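Local coordinates for protein peptidoglycan N-acetylglucosamine deacetylase (Agathobacter rectalis, PDB 5JMU) that probably removes the acetyl group from N-acetylglucosamine units of peptidoglycan, with its catalytic domain, described here, carrying a bound zinc ion, at residues Q35-V40 with N194-I199; T49-N54 with A111-F116; I102-A105 with N109-S112; L211-T214 with P218-H221. All blocks are in the same frame, centred on the assembly; numbering follows the deposited sequence.

Contact 1. Residues Q35-V40 with N194-I199; sequences QGLLDV and NAVEQI
V40 and E197 mark the point where the backbones of residues 35-40 and 194-199 come nearest, their CA atoms 6.5 Å apart. Residues 35-40 are an interior part of helix 34-43; of residues 194-199, the later ones belong to helix 196-205. No hydrogen bond crosses between the segments, and each helix satisfies its own backbone: V40 N bonds to G36 O, and I199 N to A195 O. What joins them is therefore aliphatic. L37 and V196 meet at about a right angle, methyl CD1 of L37 lying 3.8 Å from V196 CG2 and 4.0 Å from V196 CG1, so that one leucine methyl faces the fork of the valine. The first torsion of L37 puts CG opposite the backbone N (chi1 172°), which brings the branch nearer to V196 than the direction of its CB would suggest. One turn on, V40 points its CB at the other helix and uses CG1 twice: against V196 CG1 at 4.2 Å, and over the opposing backbone, 4.0 Å from E197 N. The aliphatic base of E197 completes the patch, its CB 4.1 Å from V40 CG1, while its carboxylate leaves the apolar zone and takes a salt bridge from K43 and a hydrogen bond from Y44. L37 also packs on F50 of strand 49-53, which ties the patch to the central sheet. The chemistry thus grades from a buried leucine-valine pair to a charged border, where K43 and Y44 hold the end of E197 and should add a polar link between the two helices beside their apolar contact.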
# COMPACT_ATOMS: atom_id res chain seq x y z
N GLN A 35 0.01 3.42 -15.57
CA GLN A 35 1.13 3.72 -16.44
C GLN A 35 1.55 5.20 -16.31
O GLN A 35 2.73 5.52 -16.19
CB GLN A 35 0.77 3.39 -17.90
CG GLN A 35 1.85 3.78 -18.90
CD GLN A 35 3.12 3.01 -18.70
OE1 GLN A 35 4.15 3.58 -18.30
NE2 GLN A 35 3.08 1.72 -18.96
N GLY A 36 0.57 6.10 -16.33
CA GLY A 36 0.85 7.52 -16.23
C GLY A 36 1.54 7.86 -14.91
O GLY A 36 2.43 8.71 -14.86
N LEU A 37 1.10 7.20 -13.83
CA LEU A 37 1.72 7.36 -12.51
C LEU A 37 3.18 6.89 -12.57
O LEU A 37 4.08 7.55 -12.05
CB LEU A 37 0.93 6.56 -11.46
CG LEU A 37 1.60 6.50 -10.07
CD1 LEU A 37 1.92 7.91 -9.49
CD2 LEU A 37 0.69 5.72 -9.11
N LEU A 38 3.42 5.73 -13.19
CA LEU A 38 4.82 5.25 -13.31
C LEU A 38 5.72 6.26 -14.05
O LEU A 38 6.90 6.41 -13.74
CB LEU A 38 4.85 3.89 -14.01
CG LEU A 38 4.21 2.79 -13.20
CD1 LEU A 38 4.32 1.50 -14.04
CD2 LEU A 38 4.92 2.64 -11.85
N ASP A 39 5.15 6.94 -15.04
CA ASP A 39 5.89 7.91 -15.83
C ASP A 39 6.23 9.11 -14.94
O ASP A 39 7.34 9.66 -15.02
CB ASP A 39 5.04 8.36 -17.03
CG ASP A 39 4.90 7.28 -18.10
OD1 ASP A 39 5.67 6.31 -18.06
OD2 ASP A 39 4.03 7.40 -18.98
N VAL A 40 5.28 9.53 -14.11
CA VAL A 40 5.56 10.64 -13.18
C VAL A 40 6.66 10.26 -12.17
O VAL A 40 7.58 11.06 -11.91
CB VAL A 40 4.29 11.07 -12.41
CG1 VAL A 40 4.63 12.01 -11.21
CG2 VAL A 40 3.31 11.75 -13.33
N ASN A 194 -3.10 12.32 -10.13
CA ASN A 194 -2.68 13.60 -10.71
C ASN A 194 -2.09 14.55 -9.65
O ASN A 194 -1.53 15.60 -9.99
CB ASN A 194 -3.86 14.28 -11.42
CG ASN A 194 -4.18 13.63 -12.75
OD1 ASN A 194 -3.40 12.83 -13.27
ND2 ASN A 194 -5.32 14.02 -13.33
N ALA A 195 -2.22 14.17 -8.38
CA ALA A 195 -1.65 14.94 -7.29
C ALA A 195 -0.18 14.61 -7.02
O ALA A 195 0.52 15.34 -6.34
CB ALA A 195 -2.46 14.69 -6.01
N VAL A 196 0.27 13.47 -7.53
CA VAL A 196 1.56 12.94 -7.07
C VAL A 196 2.73 13.85 -7.47
O VAL A 196 3.65 14.09 -6.66
CB VAL A 196 1.77 11.52 -7.62
CG1 VAL A 196 3.22 11.04 -7.38
CG2 VAL A 196 0.76 10.55 -6.97
N GLU A 197 2.65 14.43 -8.67
CA GLU A 197 3.73 15.33 -9.09
C GLU A 197 3.98 16.51 -8.13
O GLU A 197 5.13 16.79 -7.71
CB GLU A 197 3.47 15.84 -10.52
CG GLU A 197 4.56 16.80 -10.99
CD GLU A 197 4.56 17.03 -12.50
OE1 GLU A 197 3.47 17.09 -13.12
OE2 GLU A 197 5.65 17.15 -13.07
N GLN A 198 2.92 17.22 -7.75
CA GLN A 198 3.06 18.33 -6.81
C GLN A 198 3.50 17.86 -5.43
O GLN A 198 4.27 18.56 -4.78
CB GLN A 198 1.77 19.09 -6.70
CG GLN A 198 1.50 20.00 -7.86
CD GLN A 198 0.05 20.46 -7.78
OE1 GLN A 198 -0.27 21.46 -7.14
NE2 GLN A 198 -0.84 19.70 -8.40
N ILE A 199 3.03 16.67 -5.00
CA ILE A 199 3.45 16.13 -3.72
C ILE A 199 4.97 15.88 -3.73
O ILE A 199 5.67 16.25 -2.77
CB ILE A 199 2.67 14.82 -3.41
CG1 ILE A 199 1.21 15.16 -3.05
CG2 ILE A 199 3.30 14.03 -2.25
CD1 ILE A 199 0.24 13.92 -3.17

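Contact 2. Residues T49-N54 with A111-F116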
# COMPACT_ATOMS: atom_id res chain seq x y z
N THR A 49 5.50 2.19 -3.49
CA THR A 49 5.07 0.86 -3.12
C THR A 49 3.65 0.67 -3.63
O THR A 49 2.80 1.51 -3.36
CB THR A 49 5.09 0.67 -1.60
OG1 THR A 49 6.40 0.95 -1.09
CG2 THR A 49 4.71 -0.75 -1.23
N PHE A 50 3.40 -0.44 -4.33
CA PHE A 50 2.07 -0.74 -4.86
C PHE A 50 1.47 -1.93 -4.16
O PHE A 50 2.07 -3.02 -4.18
CB PHE A 50 2.15 -1.00 -6.37
CG PHE A 50 2.51 0.25 -7.12
CD1 PHE A 50 1.52 1.13 -7.57
CD2 PHE A 50 3.85 0.58 -7.32
CE1 PHE A 50 1.87 2.31 -8.28
CE2 PHE A 50 4.21 1.77 -7.99
CZ PHE A 50 3.20 2.64 -8.47
N PHE A 51 0.31 -1.72 -3.54
CA PHE A 51 -0.42 -2.83 -2.90
C PHE A 51 -1.51 -3.24 -3.87
O PHE A 51 -2.54 -2.56 -3.99
CB PHE A 51 -0.97 -2.37 -1.54
CG PHE A 51 0.11 -2.14 -0.53
CD1 PHE A 51 0.63 -3.21 0.18
CD2 PHE A 51 0.61 -0.87 -0.30
CE1 PHE A 51 1.62 -3.02 1.15
CE2 PHE A 51 1.62 -0.66 0.66
CZ PHE A 51 2.12 -1.75 1.41
N VAL A 52 -1.28 -4.36 -4.58
CA VAL A 52 -2.04 -4.64 -5.80
C VAL A 52 -3.21 -5.63 -5.64
O VAL A 52 -3.31 -6.38 -4.65
CB VAL A 52 -1.08 -5.14 -6.93
CG1 VAL A 52 -0.05 -4.02 -7.25
CG2 VAL A 52 -0.36 -6.41 -6.53
N THR A 53 -4.11 -5.59 -6.64
CA THR A 53 -5.28 -6.43 -6.67
C THR A 53 -5.38 -7.01 -8.07
O THR A 53 -4.64 -6.57 -8.96
CB THR A 53 -6.60 -5.66 -6.44
OG1 THR A 53 -6.87 -4.83 -7.59
CG2 THR A 53 -6.57 -4.83 -5.17
N ASN A 54 -6.33 -7.91 -8.26
CA ASN A 54 -6.65 -8.35 -9.60
C ASN A 54 -8.04 -7.87 -10.04
O ASN A 54 -8.74 -8.55 -10.81
CB ASN A 54 -6.55 -9.86 -9.69
CG ASN A 54 -6.36 -10.33 -11.12
OD1 ASN A 54 -5.64 -9.69 -11.91
ND2 ASN A 54 -7.00 -11.41 -11.45
N ALA A 111 5.77 -11.95 -3.14
CA ALA A 111 5.63 -10.74 -2.33
C ALA A 111 6.11 -10.99 -0.93
O ALA A 111 6.03 -12.13 -0.45
CB ALA A 111 4.16 -10.26 -2.30
N SER A 112 6.60 -9.94 -0.26
CA SER A 112 7.01 -10.00 1.14
C SER A 112 6.16 -9.18 2.12
O SER A 112 6.25 -9.39 3.32
CB SER A 112 8.46 -9.49 1.28
OG SER A 112 9.38 -10.34 0.58
N ILE A 113 5.39 -8.24 1.58
CA ILE A 113 4.65 -7.25 2.34
C ILE A 113 3.22 -7.26 1.84
O ILE A 113 2.99 -7.46 0.65
CB ILE A 113 5.26 -5.81 2.16
CG1 ILE A 113 6.77 -5.83 2.40
CG2 ILE A 113 4.56 -4.79 3.14
CD1 ILE A 113 7.49 -4.45 2.16
N ILE A 114 2.28 -7.08 2.76
CA ILE A 114 0.87 -6.96 2.41
C ILE A 114 0.25 -5.74 3.05
O ILE A 114 0.81 -5.14 4.00
CB ILE A 114 0.05 -8.23 2.82
CG1 ILE A 114 -0.21 -8.24 4.34
CG2 ILE A 114 0.79 -9.49 2.44
CD1 ILE A 114 -1.27 -9.31 4.74
N ARG A 115 -0.92 -5.33 2.55
CA ARG A 115 -1.76 -4.36 3.26
C ARG A 115 -3.15 -4.96 3.30
O ARG A 115 -3.75 -5.21 2.25
CB ARG A 115 -1.78 -3.01 2.56
CG ARG A 115 -2.82 -2.04 3.25
CD ARG A 115 -2.65 -0.64 2.67
NE ARG A 115 -1.44 -0.00 3.17
CZ ARG A 115 -0.82 1.00 2.51
NH1 ARG A 115 -1.30 1.42 1.34
NH2 ARG A 115 0.26 1.61 3.04
N PHE A 116 -3.68 -5.15 4.50
CA PHE A 116 -5.02 -5.69 4.63
C PHE A 116 -6.04 -4.74 4.02
O PHE A 116 -5.96 -3.53 4.26
CB PHE A 116 -5.38 -5.85 6.10
CG PHE A 116 -4.64 -6.93 6.80
CD1 PHE A 116 -4.99 -8.29 6.66
CD2 PHE A 116 -3.56 -6.61 7.64
CE1 PHE A 116 -4.32 -9.30 7.37
CE2 PHE A 116 -2.85 -7.65 8.34
CZ PHE A 116 -3.22 -8.99 8.20
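F51 and R115 form the centre of a buried contact between a sheet strand and the chain that passes beside it: a CH-pi and guanidinium-over-ring packing that joins strand 49-53 to the short strand 113-114 and the residue after it. No hydrogen bond links the segments. R115 CB sits over one ring face of F51, 3.8 Å from the centroid and 26° off the ring normal. The arginine then bends at chi3 (-73°), returning its guanidinium to the ring: F51 CE2 lies over the centre of the guanidinium, 3.5 Å from R115 CZ, with the two planes 34° apart, a tilted rather than parallel overlap. At the ring's edge, I113 CG2 touches F51 CE1 at 4.0 Å, and the carbonyl carbon of I114 approaches the same F51 CE1 obliquely. A leucine in place of F51 would probably leave the R115 guanidinium without the flat surface it now lies against, and open a gap beside I113. The polar edge of the arginine is spoken for by others: D27 makes a salt bridge to NH1, T25 also bonds NH1, and the carbonyls of C148 and D149 take NE and NH2. R115 O bonds ND1 of H76, a zinc ligand. The chemistry implies a second-shell place at the zinc site: F51 backs the guanidinium, and the R115 carbonyl oxygen probably helps to orient H76.

Contact 3. Residues I102-A105 with N109-S112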
# COMPACT_ATOMS: atom_id res chain seq x y z
N ILE A 102 -0.03 -14.33 -8.84
CA ILE A 102 0.01 -13.41 -9.99
C ILE A 102 1.27 -12.56 -9.92
O ILE A 102 1.92 -12.30 -10.97
CB ILE A 102 -1.27 -12.54 -10.06
CG1 ILE A 102 -2.44 -13.42 -10.51
CG2 ILE A 102 -1.06 -11.39 -11.01
CD1 ILE A 102 -3.82 -12.78 -10.15
N ILE A 103 1.62 -12.12 -8.71
CA ILE A 103 2.84 -11.31 -8.59
C ILE A 103 4.07 -12.13 -8.98
O ILE A 103 4.95 -11.65 -9.70
CB ILE A 103 2.99 -10.78 -7.15
CG1 ILE A 103 1.89 -9.77 -6.91
CG2 ILE A 103 4.36 -10.16 -6.90
CD1 ILE A 103 1.69 -9.42 -5.37
N LYS A 104 4.12 -13.39 -8.61
CA LYS A 104 5.22 -14.26 -9.00
C LYS A 104 5.29 -14.45 -10.51
O LYS A 104 6.38 -14.37 -11.13
CB LYS A 104 5.06 -15.62 -8.30
CG LYS A 104 5.99 -16.68 -8.84
CD LYS A 104 7.42 -16.39 -8.41
CE LYS A 104 8.26 -17.67 -8.67
NZ LYS A 104 9.74 -17.48 -8.64
N ALA A 105 4.12 -14.73 -11.12
CA ALA A 105 4.00 -14.88 -12.59
C ALA A 105 4.55 -13.64 -13.30
O ALA A 105 5.33 -13.73 -14.26
CB ALA A 105 2.52 -15.09 -12.97
N ASN A 109 9.12 -12.98 -8.63
CA ASN A 109 9.35 -13.07 -7.19
C ASN A 109 8.05 -13.13 -6.40
O ASN A 109 7.06 -12.57 -6.82
CB ASN A 109 10.14 -11.86 -6.70
CG ASN A 109 11.49 -11.75 -7.37
OD1 ASN A 109 12.29 -12.66 -7.30
ND2 ASN A 109 11.73 -10.63 -8.02
N ASP A 110 8.10 -13.75 -5.24
CA ASP A 110 6.98 -13.67 -4.29
C ASP A 110 6.95 -12.33 -3.60
O ASP A 110 7.98 -11.69 -3.43
CB ASP A 110 7.09 -14.74 -3.22
CG ASP A 110 7.09 -16.11 -3.78
OD1 ASP A 110 6.07 -16.50 -4.38
OD2 ASP A 110 8.13 -16.79 -3.64
N ALA A 111 5.77 -11.95 -3.14
CA ALA A 111 5.63 -10.74 -2.33
C ALA A 111 6.11 -10.99 -0.93
O ALA A 111 6.03 -12.13 -0.45
CB ALA A 111 4.16 -10.26 -2.30
N SER A 112 6.60 -9.94 -0.26
CA SER A 112 7.01 -10.00 1.14
C SER A 112 6.16 -9.18 2.12
O SER A 112 6.25 -9.39 3.32
CB SER A 112 8.46 -9.49 1.28
OG SER A 112 9.38 -10.34 0.58
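K104 and N109 bring the two backbones closest, with a CA-CA distance of 4.7 Å, as the chain leaves helix 89-107 and doubles back past its last turns. The polar part of the contact is weak across the segments: K104 CA makes a CA-H...O contact with N109 O at 3.3 Å, the angle at the hydrogen being 141°. The same carbonyl oxygen also has I103 CG2 beside it at 3.6 Å, so the exit chain lays its peptide against both residues. Aliphatic contacts follow. I103 aims its CB at the returning chain, and its CD1 reaches A111 CB at 4.0 Å; both side chains also pack on I75 of strand 72-77, beneath the helix. K104, modelled in two conformers, contributes the stem of its side chain: in one of them, bent at chi2 (71°), CD lies 3.8 Å from N109 N, alongside the peptide. Charged groups make up the outer part. K104 CB passes D110 OD1 at 4.1 Å. The position of K104 NZ is less certain, though in that conformer it bonds the carbonyl of G108, while D110 OD1 takes the amide of N100. N100 also accepts the backbone N-H of A111 through its OD1, so one asparagine, a turn back along the helix, receives the returning chain at two neighbouring residues. Such a compact turn from a helix into a strand, here helix 89-107 into strand 113-114, is a helix-to-strand connection of the kind that recurs in alpha/beta barrel folds, to which the NodB-type deacetylase domain belongs.

Contact 4. Residues L211-T214 with P218-H221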
# COMPACT_ATOMS: atom_id res chain seq x y z
N LEU A 211 11.01 7.08 -0.42
CA LEU A 211 11.56 5.74 -0.46
C LEU A 211 10.47 4.71 -0.75
O LEU A 211 9.30 4.94 -0.43
CB LEU A 211 12.21 5.42 0.87
CG LEU A 211 13.43 6.21 1.31
CD1 LEU A 211 13.84 5.79 2.73
CD2 LEU A 211 14.53 5.95 0.31
N PRO A 212 10.83 3.55 -1.29
CA PRO A 212 9.94 2.38 -1.35
C PRO A 212 10.04 1.56 -0.05
O PRO A 212 11.06 1.61 0.65
CB PRO A 212 10.49 1.56 -2.52
CG PRO A 212 12.05 1.80 -2.39
CD PRO A 212 12.19 3.26 -1.83
N LEU A 213 8.97 0.84 0.29
CA LEU A 213 9.02 -0.02 1.47
C LEU A 213 9.82 -1.24 1.13
O LEU A 213 9.67 -1.82 0.04
CB LEU A 213 7.59 -0.43 1.92
CG LEU A 213 6.80 0.70 2.60
CD1 LEU A 213 5.31 0.32 2.63
CD2 LEU A 213 7.33 1.00 3.99
N THR A 214 10.66 -1.69 2.07
CA THR A 214 11.37 -2.95 1.91
C THR A 214 11.21 -3.76 3.19
O THR A 214 10.62 -3.31 4.14
CB THR A 214 12.86 -2.75 1.62
OG1 THR A 214 13.49 -2.21 2.79
CG2 THR A 214 13.02 -1.78 0.47
N PRO A 218 10.86 0.19 8.71
CA PRO A 218 9.85 0.17 9.79
C PRO A 218 8.45 0.10 9.18
O PRO A 218 8.20 0.76 8.17
CB PRO A 218 10.10 1.51 10.53
CG PRO A 218 10.66 2.44 9.44
CD PRO A 218 11.56 1.48 8.58
N MSE A 219 7.57 -0.74 9.73
CA MSE A 219 6.18 -0.79 9.27
C MSE A 219 5.32 0.16 10.09
O MSE A 219 5.60 0.42 11.26
CB MSE A 219 5.60 -2.22 9.39
CG MSE A 219 6.34 -3.30 8.60
SE MSE A 219 5.97 -3.18 6.70
CE MSE A 219 7.70 -2.53 6.03
N SER A 220 4.25 0.65 9.47
CA SER A 220 3.27 1.45 10.18
C SER A 220 2.13 0.51 10.54
O SER A 220 1.52 -0.07 9.62
CB SER A 220 2.79 2.60 9.27
OG SER A 220 1.80 3.36 9.90
N HIS A 221 1.89 0.31 11.85
CA HIS A 221 0.80 -0.57 12.29
C HIS A 221 -0.26 0.17 13.08
O HIS A 221 0.06 0.85 14.08
CB HIS A 221 1.30 -1.72 13.18
CG HIS A 221 2.07 -2.77 12.45
ND1 HIS A 221 2.68 -3.84 13.08
CD2 HIS A 221 2.34 -2.91 11.12
CE1 HIS A 221 3.29 -4.59 12.18
NE2 HIS A 221 3.09 -4.06 10.99
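M219, a selenomethionine in this crystal, meets L213 and T214 through its terminal methyl. The apolar contact is a single one: M219 CE lies 4.1 Å from L213 CD2, the two side chains slanting across each other. L213 does not aim its CB at the other segment, yet its end comes near, and M219 does likewise by folding: a first torsion of -60° followed by a second of -75° curls the chain back so that CE, past the selenium, faces residues 211-214. Besides this, the methyl stands 3.6 Å from T214 O, a contact between a weakly polar CH group and a carbonyl oxygen. P218 gives its backbone, P218 O being a loose neighbour of L213 CD2, 4.3 Å away. Both segments lie in the loop region after strand 209-210, beside the sheet of a NodB-type fold, a distorted alpha/beta barrel. Here the chain turns back on itself beside strand 21-27, where L213 and P218 both touch Y23; L213 and M219 both touch C148. Polar bonds across the two segments are absent, and the hydrogen bonds run to other parts of the fold. The backbone of L213 is held at both ends, its N by T49 OG1 and its O by T72 OG1, while T214 N bonds S217 OG inside the intervening turn. Farther along, H221 stacks its ring on that of Y147 and bonds the carbonyl oxygen of the same residue through NE2.

Contact 2 is the middle of the group and the one nearest the zinc ion, the side chain of R115 about 7 Å from the metal and that of F51 about 4 Å from that of H76. Contact 1 touches it through L37 CD2, 3.7 Å from F50 CE1, although their centres lie 19 Å apart. Contact 3 shares A111 and S112 with it, and I103 CD1 packs on V52 CG2 at 3.8 Å. Contact 4 joins through T49 OG1, probably hydrogen-bonded to L213 N at 2.9 Å. Nearest atoms of contacts 1 and 3, 1 and 4, and 3 and 4 stay about 14, 11 and 7 Å apart, so strand 49-53 touches three regions that do not touch one another.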